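Local coordinates for protein putative immunoglobulin A1 protease (Bacteroides ovatus, PDB 3N6Z) that is of unproven function but is probably a hydrolase related to bacterial immunoglobulin A1 proteases, built largely as a parallel beta-solenoid, at residues S89-G94 against F123-G128; S106-N111 against G134-S139; G148-Y153 against G184-V189; G221-R226 against C237-A242; L254-K259 against V287-S292. All coordinates share one frame; numbering follows the deposited sequence.

Contact 1: S89-G94 against F123-G128; sequences SLNGSG and FGVLCG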
# COMPACT_ATOMS: atom_id res chain seq x y z
N SER A 89 2.62 -6.15 -13.61
CA SER A 89 2.23 -6.68 -12.32
C SER A 89 2.01 -8.19 -12.33
O SER A 89 1.54 -8.75 -13.33
CB SER A 89 1.02 -5.95 -11.78
OG SER A 89 -0.14 -6.26 -12.51
N LEU A 90 2.37 -8.84 -11.24
CA LEU A 90 2.36 -10.31 -11.21
C LEU A 90 0.99 -10.92 -11.44
O LEU A 90 0.88 -11.93 -12.13
CB LEU A 90 2.96 -10.79 -9.89
CG LEU A 90 4.44 -10.53 -9.71
CD1 LEU A 90 4.88 -10.57 -8.26
CD2 LEU A 90 5.23 -11.55 -10.57
N ASN A 91 -0.03 -10.29 -10.83
CA ASN A 91 -1.38 -10.88 -10.86
C ASN A 91 -2.45 -9.87 -11.26
O ASN A 91 -3.60 -10.00 -10.88
CB ASN A 91 -1.72 -11.49 -9.51
CG ASN A 91 -2.97 -12.35 -9.53
OD1 ASN A 91 -3.17 -13.16 -10.46
ND2 ASN A 91 -3.82 -12.20 -8.51
N GLY A 92 -2.06 -8.88 -12.07
CA GLY A 92 -3.02 -7.86 -12.48
C GLY A 92 -3.91 -8.14 -13.65
O GLY A 92 -4.85 -7.40 -13.88
N SER A 93 -3.63 -9.20 -14.39
CA SER A 93 -4.41 -9.49 -15.59
C SER A 93 -5.34 -10.70 -15.45
O SER A 93 -5.35 -11.40 -14.41
CB SER A 93 -3.47 -9.62 -16.77
OG SER A 93 -2.65 -10.75 -16.66
N GLY A 94 -6.13 -10.95 -16.49
CA GLY A 94 -7.04 -12.07 -16.48
C GLY A 94 -8.01 -11.95 -15.32
O GLY A 94 -8.42 -10.85 -14.94
N PHE A 123 2.41 -6.40 -7.34
CA PHE A 123 1.55 -7.59 -7.37
C PHE A 123 0.35 -7.46 -8.32
O PHE A 123 -0.20 -8.50 -8.74
CB PHE A 123 1.05 -7.97 -5.99
CG PHE A 123 2.12 -8.40 -5.05
CD1 PHE A 123 2.82 -9.58 -5.24
CD2 PHE A 123 2.46 -7.61 -3.98
CE1 PHE A 123 3.82 -9.95 -4.38
CE2 PHE A 123 3.45 -7.98 -3.08
CZ PHE A 123 4.14 -9.16 -3.29
N GLY A 124 -0.13 -6.23 -8.57
CA GLY A 124 -1.35 -6.04 -9.36
C GLY A 124 -2.61 -6.25 -8.53
O GLY A 124 -3.27 -5.27 -8.15
N VAL A 125 -2.87 -7.50 -8.22
CA VAL A 125 -3.92 -7.92 -7.30
C VAL A 125 -3.28 -8.93 -6.35
O VAL A 125 -2.83 -9.98 -6.82
CB VAL A 125 -5.15 -8.54 -8.00
CG1 VAL A 125 -6.14 -9.12 -6.97
CG2 VAL A 125 -5.81 -7.51 -8.95
N LEU A 126 -3.22 -8.61 -5.06
CA LEU A 126 -2.60 -9.49 -4.07
C LEU A 126 -3.67 -10.31 -3.34
O LEU A 126 -4.47 -9.74 -2.57
CB LEU A 126 -1.73 -8.70 -3.09
CG LEU A 126 -1.04 -9.58 -2.03
CD1 LEU A 126 -0.19 -10.74 -2.61
CD2 LEU A 126 -0.19 -8.71 -1.09
N CYS A 127 -3.65 -11.61 -3.59
CA CYS A 127 -4.46 -12.60 -2.91
C CYS A 127 -3.47 -13.47 -2.16
O CYS A 127 -2.69 -14.19 -2.77
CB CYS A 127 -5.30 -13.40 -3.87
SG CYS A 127 -6.46 -12.45 -4.85
N GLY A 128 -3.44 -13.32 -0.84
CA GLY A 128 -2.39 -13.89 0.01
C GLY A 128 -1.78 -12.84 0.90
O GLY A 128 -2.49 -12.01 1.47
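Asn91 closes the loop 89-94 onto the start of strand 125-131, where one coil of a parallel beta-solenoid lies against the next. Its backbone N donates to Phe123 O over 2.8 Å, reaching that oxygen from above the carbonyl plane. Its side chain makes the second link: ND2 gives a hydrogen to Val125 O (3.0 Å), which lies almost in the amide plane, on a fairly straight N-H (161°). CG stands opposite the backbone N (chi1 -168°), and this puts ND2 within reach of Val125 O. The amide is then fixed by bonds beyond the two segments, OD1 to Tyr98 N and ND2 also to Phe96 O, so it cannot easily flip. Packing is tightest at Ser89 and Gly124, where Ser89 CB sits only 3.4 Å from Gly124 CA. A side chain on Gly124 would run into Ser89 OG and Gly92 N, and its positive phi also suits glycine; Ser89 OG itself is spent on Asp118 O. Leu90 and Phe123 lie side by side and point the same way, wedged with Ile100 of the neighbouring strand, while Leu126 CD1 lies over one face of the Phe123 ring toward its rim. The far end of the loop is different. Ser93 and Gly94 are exposed at the surface, touch a crystal neighbour and take no part in the contact, and Ser93 is deposited in two conformers. The apolar side is carried by the Leu90 CD1 methyl, 3.8 Å from Phe123 CD1 and oblique to the ring.

Contact 2: S106-N111 against G134-S139; sequences SHVIKN and GFVNAS
The Phe135 ring is met by Ile109, whose CD1 comes at an oblique angle to within 3.8 Å of CZ; Phe122, outside the segments, adds an edge-to-face ring contact. Two further flat groups, the amides of Asn111 and Asn137, stand 81° apart. In the conformer of Asn137 described here, one of two deposited, CG lies anti to the backbone N (chi1 -170°) and presents ND2 to Asn111 OD1 (2.9 Å); the bond is nearly straight (177°), Asn111 OD1 lying in the amide plane of Asn137. Both asparagines sit at a corner with positive phi, and their pairing from coil to coil resembles the asparagine ladders of parallel beta-helices. Asn111 ND2 carries the series on to Asp80. From His107 to Asn111 the strands pair as a parallel ladder: Gly134 N to His107 O (3.2 Å), Ile109 N to Gly134 O (2.8 Å), Val136 N to Ile109 O (2.9 Å) and Asn111 N to Val136 O (2.9 Å). A water donates to both Ile109 O and Val136 O, giving each a further partner. On the other face, Val136 CG2 touches Val108 CB, and its CG1 runs beside the aliphatic end of Lys110, whose NZ is paired with Glu363. The two faces thus differ in chemistry: Ile109 and Phe135 turn into an oily interior, whereas the opposite side mixes valine with a lysine whose charge is probably neutralised by the chain's terminal residue.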
# COMPACT_ATOMS: atom_id res chain seq x y z
N SER A 106 12.84 -8.74 5.73
CA SER A 106 13.43 -7.48 6.17
C SER A 106 14.49 -6.93 5.21
O SER A 106 15.43 -6.24 5.61
CB SER A 106 13.98 -7.58 7.61
OG SER A 106 12.95 -8.03 8.47
N HIS A 107 14.30 -7.21 3.93
CA HIS A 107 15.08 -6.64 2.85
C HIS A 107 14.28 -5.59 2.09
O HIS A 107 13.05 -5.48 2.23
CB HIS A 107 15.57 -7.74 1.89
CG HIS A 107 16.41 -8.78 2.54
ND1 HIS A 107 17.73 -8.57 2.87
CD2 HIS A 107 16.11 -10.04 2.91
CE1 HIS A 107 18.20 -9.68 3.43
NE2 HIS A 107 17.24 -10.58 3.47
N VAL A 108 15.00 -4.85 1.26
CA VAL A 108 14.38 -3.83 0.42
C VAL A 108 14.52 -4.16 -1.06
O VAL A 108 15.49 -4.80 -1.50
CB VAL A 108 14.90 -2.40 0.72
CG1 VAL A 108 14.57 -2.01 2.19
CG2 VAL A 108 16.37 -2.26 0.39
N ILE A 109 13.53 -3.72 -1.82
CA ILE A 109 13.51 -3.72 -3.27
C ILE A 109 13.66 -2.26 -3.70
O ILE A 109 12.79 -1.40 -3.38
CB ILE A 109 12.21 -4.30 -3.82
CG1 ILE A 109 12.02 -5.75 -3.37
CG2 ILE A 109 12.18 -4.22 -5.37
CD1 ILE A 109 10.66 -6.36 -3.68
N LYS A 110 14.74 -1.94 -4.37
CA LYS A 110 15.08 -0.56 -4.75
C LYS A 110 14.81 -0.31 -6.22
O LYS A 110 15.01 -1.18 -7.08
CB LYS A 110 16.58 -0.27 -4.47
CG LYS A 110 17.03 -0.47 -3.09
CD LYS A 110 18.41 0.18 -2.83
CE LYS A 110 18.38 1.69 -2.96
NZ LYS A 110 19.53 2.33 -2.22
N ASN A 111 14.40 0.92 -6.53
CA ASN A 111 14.33 1.40 -7.93
C ASN A 111 13.35 0.60 -8.79
O ASN A 111 13.56 0.41 -9.99
CB ASN A 111 15.75 1.45 -8.54
CG ASN A 111 16.69 2.30 -7.72
OD1 ASN A 111 16.30 3.38 -7.24
ND2 ASN A 111 17.91 1.82 -7.50
N GLY A 134 10.52 -3.59 2.18
CA GLY A 134 10.45 -2.19 1.83
C GLY A 134 10.71 -1.98 0.37
O GLY A 134 11.52 -2.68 -0.23
N PHE A 135 9.98 -1.03 -0.21
CA PHE A 135 10.24 -0.55 -1.56
C PHE A 135 10.84 0.85 -1.47
O PHE A 135 10.19 1.77 -0.97
CB PHE A 135 8.95 -0.50 -2.41
CG PHE A 135 8.44 -1.84 -2.80
CD1 PHE A 135 7.74 -2.62 -1.90
CD2 PHE A 135 8.64 -2.32 -4.10
CE1 PHE A 135 7.25 -3.85 -2.28
CE2 PHE A 135 8.18 -3.55 -4.46
CZ PHE A 135 7.48 -4.33 -3.58
N VAL A 136 12.08 1.00 -1.91
CA VAL A 136 12.79 2.28 -1.86
C VAL A 136 12.87 2.88 -3.25
O VAL A 136 13.31 2.23 -4.20
CB VAL A 136 14.20 2.11 -1.25
CG1 VAL A 136 15.03 3.39 -1.41
CG2 VAL A 136 14.12 1.62 0.20
N ASN A 137 12.42 4.13 -3.38
CA ASN A 137 12.45 4.85 -4.68
C ASN A 137 11.74 4.10 -5.78
O ASN A 137 12.25 3.94 -6.90
CB ASN A 137 13.89 5.18 -5.14
CG ASN A 137 13.90 6.14 -6.34
OD1 ASN A 137 13.14 7.12 -6.36
ND2 ASN A 137 14.66 5.80 -7.38
N ALA A 138 10.55 3.59 -5.47
CA ALA A 138 9.68 3.01 -6.46
C ALA A 138 9.02 4.11 -7.26
O ALA A 138 8.80 5.22 -6.77
CB ALA A 138 8.61 2.12 -5.79
N SER A 139 8.61 3.78 -8.48
CA SER A 139 7.80 4.70 -9.29
C SER A 139 6.80 3.90 -10.09
O SER A 139 7.17 3.12 -10.96
CB SER A 139 8.67 5.52 -10.24
OG SER A 139 7.88 6.35 -11.06
O HOH W 1 11.50 0.28 -5.25

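Contact 3: G148-Y153 against G184-V189; sequences GIITGY and GGIAGV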
# COMPACT_ATOMS: atom_id res chain seq x y z
N GLY A 148 -1.30 1.42 -6.31
CA GLY A 148 -0.32 1.69 -5.29
C GLY A 148 0.98 1.00 -5.62
O GLY A 148 1.04 0.23 -6.56
N ILE A 149 2.05 1.30 -4.87
CA ILE A 149 3.35 0.71 -5.19
C ILE A 149 3.34 -0.79 -5.04
O ILE A 149 3.80 -1.51 -5.92
CB ILE A 149 4.50 1.36 -4.36
CG1 ILE A 149 4.82 2.73 -4.95
CG2 ILE A 149 5.77 0.48 -4.32
CD1 ILE A 149 5.53 3.71 -3.99
N ILE A 150 2.85 -1.30 -3.91
CA ILE A 150 2.89 -2.73 -3.67
C ILE A 150 1.83 -3.48 -4.48
O ILE A 150 2.12 -4.52 -5.08
CB ILE A 150 2.81 -3.07 -2.16
CG1 ILE A 150 3.94 -2.33 -1.40
CG2 ILE A 150 2.88 -4.59 -1.94
CD1 ILE A 150 4.20 -2.75 0.06
N THR A 151 0.63 -2.92 -4.58
CA THR A 151 -0.43 -3.57 -5.34
C THR A 151 -1.48 -2.59 -5.79
O THR A 151 -1.65 -1.51 -5.19
CB THR A 151 -1.04 -4.74 -4.54
OG1 THR A 151 -1.78 -5.61 -5.39
CG2 THR A 151 -1.92 -4.21 -3.39
N GLY A 152 -2.22 -2.98 -6.81
CA GLY A 152 -3.42 -2.24 -7.24
C GLY A 152 -4.55 -2.55 -6.29
O GLY A 152 -4.95 -1.66 -5.55
N TYR A 153 -5.03 -3.79 -6.29
CA TYR A 153 -5.97 -4.29 -5.29
C TYR A 153 -5.24 -5.12 -4.26
O TYR A 153 -4.41 -5.98 -4.60
CB TYR A 153 -7.05 -5.18 -5.93
CG TYR A 153 -8.25 -4.43 -6.39
CD1 TYR A 153 -8.20 -3.60 -7.48
CD2 TYR A 153 -9.43 -4.50 -5.65
CE1 TYR A 153 -9.35 -2.86 -7.87
CE2 TYR A 153 -10.54 -3.81 -6.01
CZ TYR A 153 -10.52 -2.99 -7.10
OH TYR A 153 -11.67 -2.28 -7.39
N GLY A 184 -2.67 5.14 -3.79
CA GLY A 184 -2.21 4.98 -2.42
C GLY A 184 -0.74 4.68 -2.34
O GLY A 184 -0.17 4.08 -3.24
N GLY A 185 -0.12 5.06 -1.22
CA GLY A 185 1.31 4.76 -1.08
C GLY A 185 1.61 3.27 -1.04
O GLY A 185 2.65 2.83 -1.52
N ILE A 186 0.70 2.51 -0.43
CA ILE A 186 0.83 1.05 -0.33
C ILE A 186 -0.02 0.33 -1.39
O ILE A 186 0.52 -0.46 -2.18
CB ILE A 186 0.49 0.52 1.12
CG1 ILE A 186 1.36 1.18 2.20
CG2 ILE A 186 0.52 -1.02 1.17
CD1 ILE A 186 2.85 0.88 2.14
N ALA A 187 -1.33 0.60 -1.39
CA ALA A 187 -2.27 -0.09 -2.28
C ALA A 187 -3.24 0.90 -2.88
O ALA A 187 -3.67 1.84 -2.20
CB ALA A 187 -3.07 -1.16 -1.48
N GLY A 188 -3.66 0.64 -4.11
CA GLY A 188 -4.71 1.48 -4.71
C GLY A 188 -6.06 1.30 -4.01
O GLY A 188 -6.69 2.27 -3.56
N VAL A 189 -6.47 0.03 -3.89
CA VAL A 189 -7.77 -0.35 -3.36
C VAL A 189 -7.58 -1.49 -2.35
O VAL A 189 -6.98 -2.51 -2.68
CB VAL A 189 -8.75 -0.80 -4.49
CG1 VAL A 189 -10.15 -1.02 -3.89
CG2 VAL A 189 -8.77 0.22 -5.65
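Two successive glycine-rich corners of the solenoid, Gly148-Tyr153 and Gly184-Val189, stack almost in register as copies of one turn. Ile186 O is shared by two amides of the preceding coil, accepting from Ile150 N at 3.0 Å and more weakly from Thr151 N. Through and beyond the corner at Gly152 and Gly188 the chains pair in parallel, with Gly188 N to Thr151 O (3.1 Å) and Val189 N to Gly152 O (2.8 Å), the latter nearly along the C=O axis. The close approach of the coils favours glycine: a CB on Gly148 would strike Ala187 CA, and one on Gly188 would strike Gly152 O. Thr151 OG1, anti to its amide nitrogen (chi1 -163°), hooks back to Tyr153 O (2.8 Å) and meets it from above the carbonyl plane. The same rotation turns CG2 to the CB methyl of Ala187. Outside the bend, Val189 lies over one face of the Tyr153 ring in a CH-pi contact, its CB 3.7 Å from the centroid and only 8° off the normal. The two valine methyls spread toward opposite edges of that face, CG2 toward CE1 and CG1 approaching CE2 at 3.5 Å. Inside, Ile149, Ile150 and Ile186 crowd on Thr173 of strand 172-174. The Gly-Gly-Ile-Ala-Gly sequence of the second corner is consistent with the GLUG motif found in IgA-peptidase-related proteins, here part of a parallel beta-solenoid.

Contact 4: G221-R226 against C237-A242; sequences GGIAGR and CYAYGA. With SO4 (sulfate ion), chain C.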
# COMPACT_ATOMS: atom_id res chain seq x y z
N GLY A 221 -4.90 8.44 -1.05
CA GLY A 221 -4.56 8.24 0.37
C GLY A 221 -3.08 8.00 0.56
O GLY A 221 -2.42 7.35 -0.25
N GLY A 222 -2.57 8.38 1.73
CA GLY A 222 -1.17 8.13 2.06
C GLY A 222 -0.85 6.65 2.06
O GLY A 222 0.24 6.25 1.66
N ILE A 223 -1.82 5.83 2.52
CA ILE A 223 -1.68 4.38 2.59
C ILE A 223 -2.49 3.66 1.49
O ILE A 223 -1.91 2.86 0.72
CB ILE A 223 -2.04 3.84 3.98
CG1 ILE A 223 -1.08 4.42 5.02
CG2 ILE A 223 -2.08 2.28 4.03
CD1 ILE A 223 0.38 3.94 4.96
N ALA A 224 -3.78 3.95 1.39
CA ALA A 224 -4.67 3.31 0.42
C ALA A 224 -5.54 4.39 -0.22
O ALA A 224 -6.05 5.28 0.46
CB ALA A 224 -5.54 2.23 1.10
N GLY A 225 -5.83 4.23 -1.51
CA GLY A 225 -6.74 5.15 -2.17
C GLY A 225 -8.20 4.97 -1.82
O GLY A 225 -8.90 5.95 -1.49
N ARG A 226 -8.65 3.72 -1.87
CA ARG A 226 -10.06 3.39 -1.84
C ARG A 226 -10.26 2.11 -1.02
O ARG A 226 -9.42 1.22 -1.05
CB ARG A 226 -10.52 3.21 -3.30
CG ARG A 226 -11.97 2.81 -3.51
CD ARG A 226 -12.17 2.51 -4.99
NE ARG A 226 -13.55 2.13 -5.25
CZ ARG A 226 -13.96 1.47 -6.33
NH1 ARG A 226 -13.10 1.21 -7.32
NH2 ARG A 226 -15.24 1.11 -6.43
N CYS A 237 -0.43 2.18 11.02
CA CYS A 237 0.17 2.74 9.81
C CYS A 237 0.31 4.23 9.89
O CYS A 237 -0.50 4.91 10.52
CB CYS A 237 -0.64 2.41 8.55
SG CYS A 237 -0.70 0.65 8.14
N TYR A 238 1.32 4.77 9.22
CA TYR A 238 1.44 6.21 9.01
C TYR A 238 2.05 6.52 7.67
O TYR A 238 2.72 5.68 7.07
CB TYR A 238 2.18 6.89 10.19
CG TYR A 238 3.64 7.18 10.02
CD1 TYR A 238 4.62 6.21 10.26
CD2 TYR A 238 4.07 8.45 9.64
CE1 TYR A 238 5.98 6.51 10.11
CE2 TYR A 238 5.41 8.75 9.50
CZ TYR A 238 6.37 7.78 9.72
OH TYR A 238 7.70 8.12 9.59
N ALA A 239 1.86 7.76 7.22
CA ALA A 239 2.42 8.22 5.97
C ALA A 239 2.92 9.64 6.10
O ALA A 239 2.39 10.43 6.88
CB ALA A 239 1.39 8.11 4.82
N TYR A 240 3.92 9.97 5.29
CA TYR A 240 4.44 11.33 5.25
C TYR A 240 4.79 11.86 3.89
O TYR A 240 5.25 13.01 3.75
CB TYR A 240 5.54 11.54 6.27
CG TYR A 240 6.85 10.81 6.11
CD1 TYR A 240 6.99 9.48 6.48
CD2 TYR A 240 8.01 11.50 5.73
CE1 TYR A 240 8.22 8.84 6.46
CE2 TYR A 240 9.26 10.85 5.67
CZ TYR A 240 9.35 9.52 6.07
OH TYR A 240 10.53 8.81 6.06
N GLY A 241 4.52 11.09 2.84
CA GLY A 241 4.62 11.69 1.49
C GLY A 241 3.43 12.57 1.11
O GLY A 241 2.32 12.37 1.57
N ALA A 242 3.64 13.57 0.28
CA ALA A 242 2.56 14.47 -0.15
C ALA A 242 1.47 13.70 -0.90
O ALA A 242 1.79 12.92 -1.78
CB ALA A 242 3.13 15.57 -1.05
S SO4 C . -15.61 -0.74 -9.56
O1 SO4 C . -15.35 -1.95 -10.35
O2 SO4 C . -16.65 0.07 -10.18
O3 SO4 C . -16.06 -1.13 -8.23
O4 SO4 C . -14.38 0.02 -9.52
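Ile223 and Gly222 meet strand 237-239 through apolar touches alone: the two segments share neither a ladder nor any polar link, and face each other across the solenoid interior. CG1 of Ile223 is turned opposite the carbonyl carbon (chi1 -62°), and a second bend at chi2 swings CD1 across to the strand. There CD1 lies 3.6 Å from Tyr238 O and 4.0 Å from Cys237 CB, with Ala239 CB a little farther off; CG1 too comes up to Cys237 CB. Beside it the Ala239 methyl rests on the bare backbone of Gly222, CB to CA 3.8 Å, where a side chain on the glycine would collide with that methyl. Tyr238 turns its own ring the other way, and its OH bonds Pro357 O. At the far end of 221-226, well removed from this apolar patch, Arg226 reaches outward on an extended chain and clasps a sulfate, probably from the crystallisation liquor. The ion sits at the guanidinium edge with its sulfur in plane: NH1 donates to O4 of the sulfate (2.8 Å, 166°) and NH2 to its O3 (3.0 Å). NH2 also pairs with Asp258, so two anions share the head group. A leucine in place of Arg226 would remove these donors and would probably leave the sulfate ungripped and Asp258 OD2 without its charged partner. Around the contact, Ile201 of strand 200-202 packs on both Ile223 and Cys237, while the backbone of Ile223 bonds to Ile186 on one neighbouring coil and Ile253 on the other.

Contact 5: L254-K259 against V287-S292; sequences LGQIDK and VGVSAS
Gln256 lies across Val289, its CB 3.9 Å from Val289 CB and its OE1 near CG1, on the outward face of two parallel strands. In the backbone, Ile257 N donates to Val289 O (3.1 Å) with an almost linear N-H (175°). One step back, Gly288 N is split between Leu254 O (3.2 Å) and, weakly, Gly255 O. On the inner face Leu254 CD2 and Ile257 CG1 both come up to Val287 CG1, and Ile257 CD1 reaches on to Ser290 O. A water donates to Ile257 O (2.7 Å) and bonds Ser290 OG (2.7 Å), linking the two segments where the ladder ends. In the next shell, CG of Gln256 anti to the backbone N (chi1 167°) and an extended chain lay the side chain over Val289 and carry NE2 to Asp258 OD1 (2.9 Å), which it meets from above the carboxylate plane. An alanine in place of Gln256 would probably uncover Val289 and cost Asp258 OD1 one of its donors. Strand 254-257 runs between 224-227 and 287-289, and the isoleucine and valine side chains press on strands 263-266 and 294-296 across the interior.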
# COMPACT_ATOMS: atom_id res chain seq x y z
N LEU A 254 -6.50 7.23 4.04
CA LEU A 254 -7.41 6.60 3.08
C LEU A 254 -8.13 7.69 2.30
O LEU A 254 -8.71 8.60 2.90
CB LEU A 254 -8.42 5.69 3.80
CG LEU A 254 -9.53 5.06 2.93
CD1 LEU A 254 -8.94 4.03 1.93
CD2 LEU A 254 -10.64 4.46 3.79
N GLY A 255 -8.19 7.58 0.97
CA GLY A 255 -8.97 8.52 0.17
C GLY A 255 -10.48 8.41 0.37
O GLY A 255 -11.12 9.37 0.81
N GLN A 256 -11.02 7.24 0.08
CA GLN A 256 -12.46 7.01 0.02
C GLN A 256 -12.89 5.68 0.57
O GLN A 256 -12.30 4.65 0.25
CB GLN A 256 -12.96 7.11 -1.43
CG GLN A 256 -14.39 6.61 -1.65
CD GLN A 256 -14.96 6.96 -3.01
OE1 GLN A 256 -14.84 8.10 -3.47
NE2 GLN A 256 -15.57 5.96 -3.66
N ILE A 257 -13.98 5.68 1.32
CA ILE A 257 -14.77 4.47 1.60
C ILE A 257 -15.94 4.48 0.61
O ILE A 257 -16.68 5.46 0.50
CB ILE A 257 -15.35 4.44 3.05
CG1 ILE A 257 -14.25 4.66 4.09
CG2 ILE A 257 -16.07 3.11 3.29
CD1 ILE A 257 -14.80 4.87 5.54
N ASP A 258 -16.10 3.39 -0.15
CA ASP A 258 -17.26 3.31 -1.05
C ASP A 258 -18.58 3.32 -0.26
O ASP A 258 -18.66 2.83 0.86
CB ASP A 258 -17.21 2.02 -1.87
CG ASP A 258 -16.40 2.14 -3.13
OD1 ASP A 258 -15.57 3.07 -3.24
OD2 ASP A 258 -16.61 1.28 -4.05
N LYS A 259 -19.63 3.83 -0.91
CA LYS A 259 -20.97 3.73 -0.35
C LYS A 259 -21.31 2.28 -0.05
O LYS A 259 -20.91 1.36 -0.77
CB LYS A 259 -22.03 4.30 -1.30
CG LYS A 259 -21.86 5.79 -1.61
CD LYS A 259 -22.06 6.67 -0.39
CE LYS A 259 -22.01 8.14 -0.76
NZ LYS A 259 -23.21 8.60 -1.49
N VAL A 287 -9.26 10.45 6.53
CA VAL A 287 -10.12 9.90 5.46
C VAL A 287 -10.78 11.04 4.70
O VAL A 287 -11.35 11.96 5.32
CB VAL A 287 -11.21 8.95 6.00
CG1 VAL A 287 -12.04 8.40 4.86
CG2 VAL A 287 -10.62 7.84 6.89
N GLY A 288 -10.78 10.95 3.37
CA GLY A 288 -11.32 12.02 2.51
C GLY A 288 -12.78 11.98 2.07
O GLY A 288 -13.35 13.06 1.83
N VAL A 289 -13.39 10.80 1.97
CA VAL A 289 -14.74 10.64 1.43
C VAL A 289 -15.50 9.55 2.15
O VAL A 289 -14.98 8.44 2.36
CB VAL A 289 -14.75 10.24 -0.08
CG1 VAL A 289 -16.19 10.29 -0.66
CG2 VAL A 289 -13.78 11.09 -0.89
N SER A 290 -16.77 9.85 2.49
CA SER A 290 -17.68 8.93 3.17
C SER A 290 -17.05 8.40 4.45
O SER A 290 -17.26 7.26 4.85
CB SER A 290 -18.13 7.81 2.24
OG SER A 290 -18.98 8.36 1.23
N ALA A 291 -16.33 9.29 5.16
CA ALA A 291 -15.62 8.89 6.37
C ALA A 291 -16.55 8.37 7.46
O ALA A 291 -16.14 7.56 8.29
CB ALA A 291 -14.79 10.03 6.90
N SER A 292 -17.81 8.84 7.48
CA SER A 292 -18.78 8.40 8.50
C SER A 292 -19.11 6.91 8.44
O SER A 292 -19.67 6.35 9.39
CB SER A 292 -20.05 9.24 8.39
OG SER A 292 -20.75 8.91 7.21
O HOH W 2 -18.24 7.10 -1.06

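Overall arrangement
Contacts 1, 3, 4 and 5 follow one another along the solenoid. Contact 1 joins contact 3, centres about 11 Å apart, through probable hydrogen bonds between Leu126 and Gly124 on one side and Tyr153 on the other. Contact 3 passes to contact 4 (centres about 10 Å) by a probable bond from Arg226 N to Gly188 O (3.0 Å), and contact 4 to contact 5 (about 13 Å) by one from Gln256 N to Gly225 O (2.9 Å). Contact 2 packs Phe135 and Ala138 against the isoleucines of contact 3; its centre is about 28 Å from that of contact 5. Tyr153 comes within about 4 Å of the sulfate and 3 Å of a glycerol, which may mark a pocket, though no site is established.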